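Local coordinates for TENA/THI-4 protein, Domain of Unknown Function with a Heme Oxygenase-like Fold (Shewanella denitrificans OS217, PDB 3DDE) that is of unknown function but has a heme oxygenase-like fold and may act as an oxidoreductase, at residues 16-19 / 20-23; 44-47 / 48-52; 99-102 / 103-106; 203-206 / 207-211. All blocks are in the same frame, centred on the assembly; numbering follows the deposited sequence. Where two conformers were deposited one is given.

Interaction 1 of 4, residues 16-19 / 20-23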
# COMPACT_ATOMS: atom_id res chain seq x y z
N THR A 16 -12.60 4.26 32.91
CA THR A 16 -11.90 5.44 33.40
C THR A 16 -11.85 6.52 32.32
O THR A 16 -12.02 7.70 32.61
CB THR A 16 -10.47 5.10 33.87
OG1 THR A 16 -10.54 4.32 35.07
CG2 THR A 16 -9.68 6.35 34.17
N MSE A 17 -11.61 6.11 31.08
CA MSE A 17 -11.56 7.05 29.95
C MSE A 17 -12.90 7.69 29.62
O MSE A 17 -12.95 8.90 29.36
CB MSE A 17 -10.98 6.37 28.71
CG MSE A 17 -9.51 6.06 28.87
SE MSE A 17 -8.78 5.21 27.34
CE MSE A 17 -8.95 6.59 26.05
N TRP A 18 -13.98 6.90 29.59
CA TRP A 18 -15.32 7.46 29.33
C TRP A 18 -15.71 8.47 30.41
O TRP A 18 -16.25 9.54 30.12
CB TRP A 18 -16.38 6.36 29.22
CG TRP A 18 -16.41 5.71 27.88
CD1 TRP A 18 -16.12 4.41 27.59
CD2 TRP A 18 -16.74 6.33 26.64
NE1 TRP A 18 -16.25 4.18 26.24
CE2 TRP A 18 -16.64 5.35 25.63
CE3 TRP A 18 -17.13 7.63 26.28
CZ2 TRP A 18 -16.90 5.62 24.28
CZ3 TRP A 18 -17.39 7.90 24.94
CH2 TRP A 18 -17.27 6.90 23.96
N ASP A 19 -15.43 8.13 31.66
CA ASP A 19 -15.71 9.02 32.77
C ASP A 19 -15.13 10.41 32.52
O ASP A 19 -15.78 11.44 32.74
CB ASP A 19 -15.13 8.44 34.05
CG ASP A 19 -15.34 9.33 35.24
OD1 ASP A 19 -16.38 10.03 35.29
OD2 ASP A 19 -14.46 9.34 36.13
N SER A 20 -13.89 10.44 32.07
CA SER A 20 -13.20 11.69 31.78
C SER A 20 -13.83 12.42 30.59
O SER A 20 -14.09 13.63 30.67
CB SER A 20 -11.73 11.39 31.49
OG SER A 20 -11.08 12.53 30.97
N ILE A 21 -14.08 11.70 29.51
CA ILE A 21 -14.68 12.25 28.29
C ILE A 21 -16.06 12.86 28.55
O ILE A 21 -16.36 13.97 28.09
CB ILE A 21 -14.81 11.15 27.20
CG1 ILE A 21 -13.43 10.68 26.74
CG2 ILE A 21 -15.58 11.67 25.97
CD1 ILE A 21 -13.47 9.41 25.87
N LEU A 22 -16.89 12.15 29.32
CA LEU A 22 -18.25 12.59 29.61
C LEU A 22 -18.27 13.74 30.63
O LEU A 22 -19.15 14.60 30.57
CB LEU A 22 -19.13 11.39 30.06
CG LEU A 22 -19.21 10.23 29.02
CD1 LEU A 22 -20.07 9.05 29.50
CD2 LEU A 22 -19.69 10.71 27.64
N THR A 23 -17.29 13.77 31.53
CA THR A 23 -17.19 14.84 32.52
C THR A 23 -16.63 16.13 31.92
O THR A 23 -16.95 17.21 32.39
CB THR A 23 -16.25 14.44 33.71
OG1 THR A 23 -16.78 13.29 34.40
CG2 THR A 23 -16.11 15.58 34.72

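Interaction 2 of 4, residues 44-47 / 48-52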
# COMPACT_ATOMS: atom_id res chain seq x y z
N TYR A 44 -22.44 16.29 14.25
CA TYR A 44 -21.89 15.08 14.82
C TYR A 44 -22.10 13.79 13.99
O TYR A 44 -21.19 12.98 13.89
CB TYR A 44 -22.42 14.87 16.23
CG TYR A 44 -22.11 13.48 16.74
CD1 TYR A 44 -20.88 13.16 17.30
CD2 TYR A 44 -23.07 12.47 16.62
CE1 TYR A 44 -20.62 11.86 17.75
CE2 TYR A 44 -22.83 11.20 17.05
CZ TYR A 44 -21.62 10.90 17.61
OH TYR A 44 -21.47 9.60 18.02
N MSE A 45 -23.30 13.59 13.43
CA MSE A 45 -23.58 12.37 12.63
C MSE A 45 -22.80 12.40 11.31
O MSE A 45 -22.44 11.35 10.76
CB MSE A 45 -25.09 12.20 12.37
CG MSE A 45 -25.96 11.82 13.58
SE MSE A 45 -25.39 10.12 14.57
CE MSE A 45 -25.33 8.88 13.01
N THR A 46 -22.52 13.61 10.82
CA THR A 46 -21.72 13.78 9.61
C THR A 46 -20.31 13.27 9.83
O THR A 46 -19.77 12.57 8.98
CB THR A 46 -21.70 15.24 9.15
OG1 THR A 46 -23.05 15.65 8.87
CG2 THR A 46 -20.85 15.43 7.91
N GLU A 47 -19.69 13.59 10.97
CA GLU A 47 -18.34 13.11 11.25
C GLU A 47 -18.32 11.61 11.51
O GLU A 47 -17.34 10.92 11.18
CB GLU A 47 -17.67 13.84 12.42
CG GLU A 47 -17.47 15.32 12.16
CD GLU A 47 -16.87 15.58 10.80
OE1 GLU A 47 -15.71 15.17 10.59
OE2 GLU A 47 -17.57 16.19 9.95
N THR A 48 -19.38 11.10 12.11
CA THR A 48 -19.50 9.67 12.34
C THR A 48 -19.54 8.96 11.00
O THR A 48 -18.90 7.92 10.82
CB THR A 48 -20.74 9.33 13.18
OG1 THR A 48 -20.60 9.97 14.45
CG2 THR A 48 -20.87 7.82 13.39
N TYR A 49 -20.27 9.56 10.06
CA TYR A 49 -20.38 9.04 8.70
C TYR A 49 -19.01 8.96 8.04
O TYR A 49 -18.69 7.95 7.42
CB TYR A 49 -21.32 9.92 7.85
CG TYR A 49 -21.08 9.76 6.36
CD1 TYR A 49 -21.71 8.75 5.63
CD2 TYR A 49 -20.22 10.62 5.70
CE1 TYR A 49 -21.46 8.61 4.27
CE2 TYR A 49 -19.96 10.49 4.34
CZ TYR A 49 -20.58 9.49 3.64
OH TYR A 49 -20.28 9.40 2.29
N HIS A 50 -18.23 10.04 8.19
CA HIS A 50 -16.89 10.11 7.61
C HIS A 50 -15.93 9.03 8.06
O HIS A 50 -15.29 8.42 7.23
CB HIS A 50 -16.25 11.49 7.84
CG HIS A 50 -16.85 12.57 7.01
ND1 HIS A 50 -17.02 12.45 5.65
CD2 HIS A 50 -17.26 13.82 7.33
CE1 HIS A 50 -17.53 13.56 5.17
NE2 HIS A 50 -17.70 14.41 6.17
N TYR A 51 -15.81 8.78 9.35
CA TYR A 51 -14.88 7.75 9.80
C TYR A 51 -15.46 6.32 9.67
O TYR A 51 -14.73 5.38 9.39
CB TYR A 51 -14.37 8.04 11.21
CG TYR A 51 -15.25 7.68 12.40
CD1 TYR A 51 -15.33 6.37 12.86
CD2 TYR A 51 -15.89 8.67 13.13
CE1 TYR A 51 -16.08 6.03 13.95
CE2 TYR A 51 -16.66 8.35 14.25
CZ TYR A 51 -16.75 7.02 14.66
OH TYR A 51 -17.52 6.68 15.76
N THR A 52 -16.77 6.18 9.85
CA THR A 52 -17.42 4.87 9.74
C THR A 52 -17.25 4.29 8.34
O THR A 52 -17.17 3.09 8.16
CB THR A 52 -18.92 4.96 10.17
OG1 THR A 52 -18.96 5.23 11.58
CG2 THR A 52 -19.67 3.67 9.92
O HOH W 1 -17.69 16.95 7.56

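Interaction 3 of 4, residues 99-102 / 103-106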
# COMPACT_ATOMS: atom_id res chain seq x y z
N GLY A 99 -34.53 15.88 8.30
CA GLY A 99 -34.78 16.94 7.32
C GLY A 99 -33.61 17.57 6.58
O GLY A 99 -33.79 18.62 5.96
N PHE A 100 -32.42 16.97 6.64
CA PHE A 100 -31.24 17.51 5.95
C PHE A 100 -30.90 16.72 4.67
O PHE A 100 -31.28 15.56 4.51
CB PHE A 100 -30.00 17.57 6.86
CG PHE A 100 -30.17 18.46 8.06
CD1 PHE A 100 -30.36 19.83 7.90
CD2 PHE A 100 -30.13 17.93 9.34
CE1 PHE A 100 -30.53 20.65 9.00
CE2 PHE A 100 -30.29 18.75 10.45
CZ PHE A 100 -30.49 20.11 10.28
N ASP A 101 -30.14 17.38 3.81
CA ASP A 101 -29.77 16.88 2.49
C ASP A 101 -28.59 15.90 2.55
O ASP A 101 -27.51 16.25 3.01
CB ASP A 101 -29.41 18.10 1.62
CG ASP A 101 -29.44 17.81 0.13
OD1 ASP A 101 -29.16 16.66 -0.28
OD2 ASP A 101 -29.75 18.75 -0.64
N ARG A 102 -28.80 14.68 2.06
CA ARG A 102 -27.75 13.67 2.04
C ARG A 102 -26.55 14.21 1.26
O ARG A 102 -25.41 13.99 1.64
CB ARG A 102 -28.23 12.34 1.41
CG ARG A 102 -29.42 11.70 2.12
CD ARG A 102 -29.95 10.44 1.40
NE ARG A 102 -29.37 9.18 1.86
CZ ARG A 102 -28.37 8.50 1.28
NH1 ARG A 102 -27.78 8.94 0.18
NH2 ARG A 102 -27.97 7.36 1.83
N GLU A 103 -26.83 14.95 0.18
CA GLU A 103 -25.78 15.50 -0.68
C GLU A 103 -24.82 16.47 -0.02
O GLU A 103 -23.65 16.50 -0.39
CB GLU A 103 -26.36 16.10 -1.97
CG GLU A 103 -26.89 15.03 -2.92
CD GLU A 103 -25.83 14.03 -3.36
OE1 GLU A 103 -24.61 14.38 -3.32
OE2 GLU A 103 -26.22 12.89 -3.75
N ASP A 104 -25.30 17.25 0.95
CA ASP A 104 -24.42 18.16 1.69
C ASP A 104 -23.38 17.36 2.49
O ASP A 104 -22.28 17.86 2.74
CB ASP A 104 -25.18 19.08 2.67
CG ASP A 104 -26.13 20.07 1.98
OD1 ASP A 104 -26.07 20.24 0.74
OD2 ASP A 104 -26.95 20.70 2.70
N VAL A 105 -23.75 16.15 2.90
CA VAL A 105 -22.88 15.27 3.66
C VAL A 105 -21.86 14.60 2.75
O VAL A 105 -20.67 14.57 3.06
CB VAL A 105 -23.67 14.16 4.41
CG1 VAL A 105 -22.71 13.21 5.15
CG2 VAL A 105 -24.66 14.79 5.40
N LEU A 106 -22.33 14.08 1.62
CA LEU A 106 -21.46 13.38 0.66
C LEU A 106 -20.38 14.29 0.08
O LEU A 106 -19.27 13.84 -0.19
CB LEU A 106 -22.30 12.79 -0.47
CG LEU A 106 -23.52 11.96 -0.07
CD1 LEU A 106 -24.42 11.61 -1.30
CD2 LEU A 106 -23.10 10.73 0.72
O HOH W 2 -28.48 21.85 -0.66

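Interaction 4 of 4, residues 203-206 / 207-211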
# COMPACT_ATOMS: atom_id res chain seq x y z
N MSE A 203 -6.45 0.77 21.78
CA MSE A 203 -7.72 1.00 22.45
C MSE A 203 -7.74 2.43 22.99
O MSE A 203 -8.70 3.18 22.79
CB MSE A 203 -7.84 0.02 23.63
CG MSE A 203 -9.14 0.07 24.42
SE MSE A 203 -9.05 -1.11 25.96
CE MSE A 203 -7.80 -0.11 27.06
N GLU A 204 -6.66 2.78 23.67
CA GLU A 204 -6.52 4.08 24.31
C GLU A 204 -6.46 5.22 23.31
O GLU A 204 -7.20 6.18 23.45
CB GLU A 204 -5.26 4.11 25.18
CG GLU A 204 -5.36 3.34 26.50
CD GLU A 204 -4.04 3.28 27.27
OE1 GLU A 204 -3.00 3.65 26.70
OE2 GLU A 204 -4.02 2.84 28.45
N ASN A 205 -5.60 5.10 22.31
CA ASN A 205 -5.41 6.20 21.39
C ASN A 205 -6.59 6.37 20.47
O ASN A 205 -7.00 7.48 20.20
CB ASN A 205 -4.08 6.12 20.62
CG ASN A 205 -3.66 7.48 20.04
OD1 ASN A 205 -3.51 8.47 20.78
ND2 ASN A 205 -3.46 7.54 18.72
N SER A 206 -7.17 5.28 20.00
CA SER A 206 -8.36 5.39 19.14
C SER A 206 -9.50 6.11 19.88
O SER A 206 -10.24 6.88 19.26
CB SER A 206 -8.80 4.03 18.58
OG SER A 206 -9.07 3.11 19.62
N LEU A 207 -9.64 5.89 21.18
CA LEU A 207 -10.68 6.52 21.99
C LEU A 207 -10.32 7.99 22.27
O LEU A 207 -11.18 8.85 22.21
CB LEU A 207 -10.93 5.72 23.27
CG LEU A 207 -12.05 6.16 24.22
CD1 LEU A 207 -13.34 6.45 23.50
CD2 LEU A 207 -12.27 5.12 25.31
N VAL A 208 -9.05 8.26 22.57
CA VAL A 208 -8.57 9.64 22.72
C VAL A 208 -8.86 10.44 21.43
O VAL A 208 -9.36 11.57 21.47
CB VAL A 208 -7.04 9.67 23.04
CG1 VAL A 208 -6.46 11.09 22.86
CG2 VAL A 208 -6.78 9.13 24.46
N LEU A 209 -8.56 9.84 20.29
CA LEU A 209 -8.77 10.50 19.00
C LEU A 209 -10.26 10.68 18.66
O LEU A 209 -10.64 11.69 18.05
CB LEU A 209 -8.04 9.76 17.89
CG LEU A 209 -6.51 9.79 17.93
CD1 LEU A 209 -6.00 9.19 16.64
CD2 LEU A 209 -5.93 11.22 18.14
N THR A 210 -11.09 9.72 19.05
CA THR A 210 -12.52 9.82 18.84
C THR A 210 -13.09 10.95 19.72
O THR A 210 -13.95 11.69 19.28
CB THR A 210 -13.25 8.48 19.14
OG1 THR A 210 -12.66 7.43 18.37
CG2 THR A 210 -14.74 8.57 18.80
N ALA A 211 -12.55 11.12 20.92
CA ALA A 211 -12.99 12.21 21.81
C ALA A 211 -12.67 13.58 21.22
O ALA A 211 -13.44 14.50 21.40
CB ALA A 211 -12.37 12.06 23.20

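Interaction 1 of 4, residues 16-19 / 20-23
Trp18 and Ile21 meet one helical turn apart, the indole presenting its benzo ring to the tip of the isoleucine. The atom that does the touching is Ile21 CD1, which approaches the benzo part of the indole at one carbon, with Trp18 CE3 to Ile21 CD1 at 4.1 Å. CG1 of Ile21 stands beside its own backbone N (chi1 -65°), a torsion that swings the delta methyl back along the helix toward the tryptophan; the two side chains run at a slant to each other. Leu22 brings a second methyl to the same carbon, Trp18 CE3 lying 4.2 Å from Leu22 CD2, so two branched side chains border this part of the indole. Tyr146 stacks on the ring, and Leu207 of helix 193-223 packs against both Trp18 and Ile21.

Asp19, the neighbour of Trp18 on the exposed side, contributes its carbonyl. Asp19 O is gripped by two donors of a single residue, Thr23 N and, at 2.7 Å from Asp19 O, Thr23 OG1, which come in from opposite faces of the carbonyl plane. The threonine hydroxyl thus turns back onto the helix and donates there, alongside the carboxylate of Asp19. The backbone bonds of the helix continue through the contact, with Leu22 N 2.8 Å from Trp18 O in an almost straight bond, although the first, from Ser20 N to Thr16 O, is weak.

The pattern is that of an amphipathic alpha-helix at the rim of an all-helical heme oxygenase-like bundle: Trp18 and Ile21 face helix 193-223, while Asp19 and Thr23 lie on the exposed side.

Interaction 2 of 4, residues 44-47 / 48-52
Tyr44 and Thr48 touch through a hydroxyl set over an aromatic face. Thr48 OG1 stands above one side of the phenol ring, displaced toward its rim, and comes within 3.4 Å of Tyr44 CZ. The same oxygen donates to the backbone, Thr48 OG1 to Tyr44 O being 3.1 Å. With OG1 beside the backbone N (chi1 -62°), the hydroxyl is folded back toward the preceding turn, and Tyr44 O receives Thr48 N and Thr48 OG1 from opposite faces of its plane. One turn on the pattern recurs: Thr52 OG1 donates to Thr48 O at 2.8 Å, from above the carbonyl plane, while Thr52 N also bonds to that oxygen.

A second group of contacts is polar and water-mediated. The carboxylate of Glu47 meets the edge of the His50 ring, its plane turned 53° from that of the imidazole, and Glu47 OE2 lies 3.5 Å from His50 CD2. A water bridges the pair, donating to Glu47 OE2 at 2.5 Å and hydrogen-bonded to His50 NE2 at 2.9 Å. Both groups have further partners: Thr114 and the Leu111 amide bond to Glu47 OE1, Ser108 to His50 NE2, and Lys53 to His50 ND1. Together these bonds probably hold the two groups in their orientation.

Van der Waals contact is slighter, the methyl Thr46 CG2 lying 3.7 Å from His50 NE2 of the imidazole ring as the two side chains run alongside each other.

This part of helix 38-52 lies among its neighbours: Met45 and Thr48 pack on Phe167 of helix 166-189, Met45 also reaches helix 88-97, and Tyr44, Glu47 and Tyr51 border helix 193-223.

Interaction 3 of 4, residues 99-102 / 103-106
Asp101 extends its carboxylate over the first turn of helix 102-106, where OD1 lies against the backbone and beta carbon of Glu103. This is an N-cap: Asp101 OD1 accepts from Glu103 N at 2.9 Å, the N-H approaching from above the carboxylate plane. CG of Asp101 lies opposite its own backbone N (chi1 -161°), the setting that carries OD1 forward to the amide. A negative group at this end should be well placed for the helix dipole, although Asp101 OD2 and Asp104 OD1 are 4.2 Å apart and probably repel each other somewhat. A water bridges them from one side, donating to Asp104 OD1 at 3.2 Å and more weakly to Asp101 OD2, which may ease that repulsion.

The Asp101 carbonyl contributes too, with a weak bond from Asp104 N. On the side that faces the protein, Val105 packs on Leu92 of helix 88-97 and on Thr46 and Tyr49 of helix 38-52, which seats the short helix against the bundle.

Arg102 O takes two amides at once: Leu106 N at 3.1 Å from Arg102 O, in the carbonyl plane, and Val105 N at 3.0 Å from Arg102 O, 55° out of that plane.

Interaction 4 of 4, residues 203-206 / 207-211
Met203 and Leu207 open the contact through the backbone, Leu207 N donating to Met203 O, with Leu207 CB close to the same oxygen, 3.4 Å from Met203 O. The selenomethionine side chain of Met203 heads away from this turn, to Val14 of helix 7-24 and Tyr138 of helix 134-141.

Glu204 follows with its carbonyl oxygen: Val208 N lies 2.9 Å from Glu204 O, and one branch of the valine crowds the same atom, Val208 CG2 standing 3.1 Å from Glu204 O. That branch lies beside the valine's own backbone N, the other opposite it (chi1 166°), which brings CG2 down onto the preceding turn.

Asn205 then meets Leu209 through its amide nitrogen, Asn205 ND2 lying 3.7 Å from Leu209 CD1, with the two side chains inclined to each other. The amide is held by a partner from beyond this chain: ND2 is hydrogen-bonded to Thr116 OG1 of the second subunit, whose Pro112 also packs on Asn205. Here a long helix of the heme oxygenase-like bundle, 193-223, serves at once as core helix and as part of a subunit interface, for Val208 meets Arg212 of the second subunit and Leu209 its Thr116.

Ser206 comes last, its carbonyl doubly gripped. Thr210 OG1 is 2.6 Å from Ser206 O and Thr210 N 3.0 Å from Ser206 O, the two donors approaching from opposite faces of the carbonyl plane. The serine hydroxyl, lodged between its own N and carbonyl carbon (chi1 57°), is turned back to Val202 O and is also bonded to Trp139 NE1.

All four contacts are local, each within one stretch of chain, and they follow one another in sequence on helices 7-24 and 38-52, at the start of helix 102-106, and on helix 193-223. Interactions 1 and 4 are neighbours, with centres 12 Å apart: Met17 CE sits 3.5 Å from Leu207 CB, joining the first helix of the bundle to the last. Interactions 2 and 3 form a second pair at the same centre spacing, Tyr49 OH lying 3.5 Å from Leu106 CD2. The pairs do not touch; interactions 3 and 4 lie on opposite sides of the chain's centre, about 27 Å between centres. Sequence-distant helices thus converge pairwise in one all-helical fold, while 203-211 also faces the second subunit.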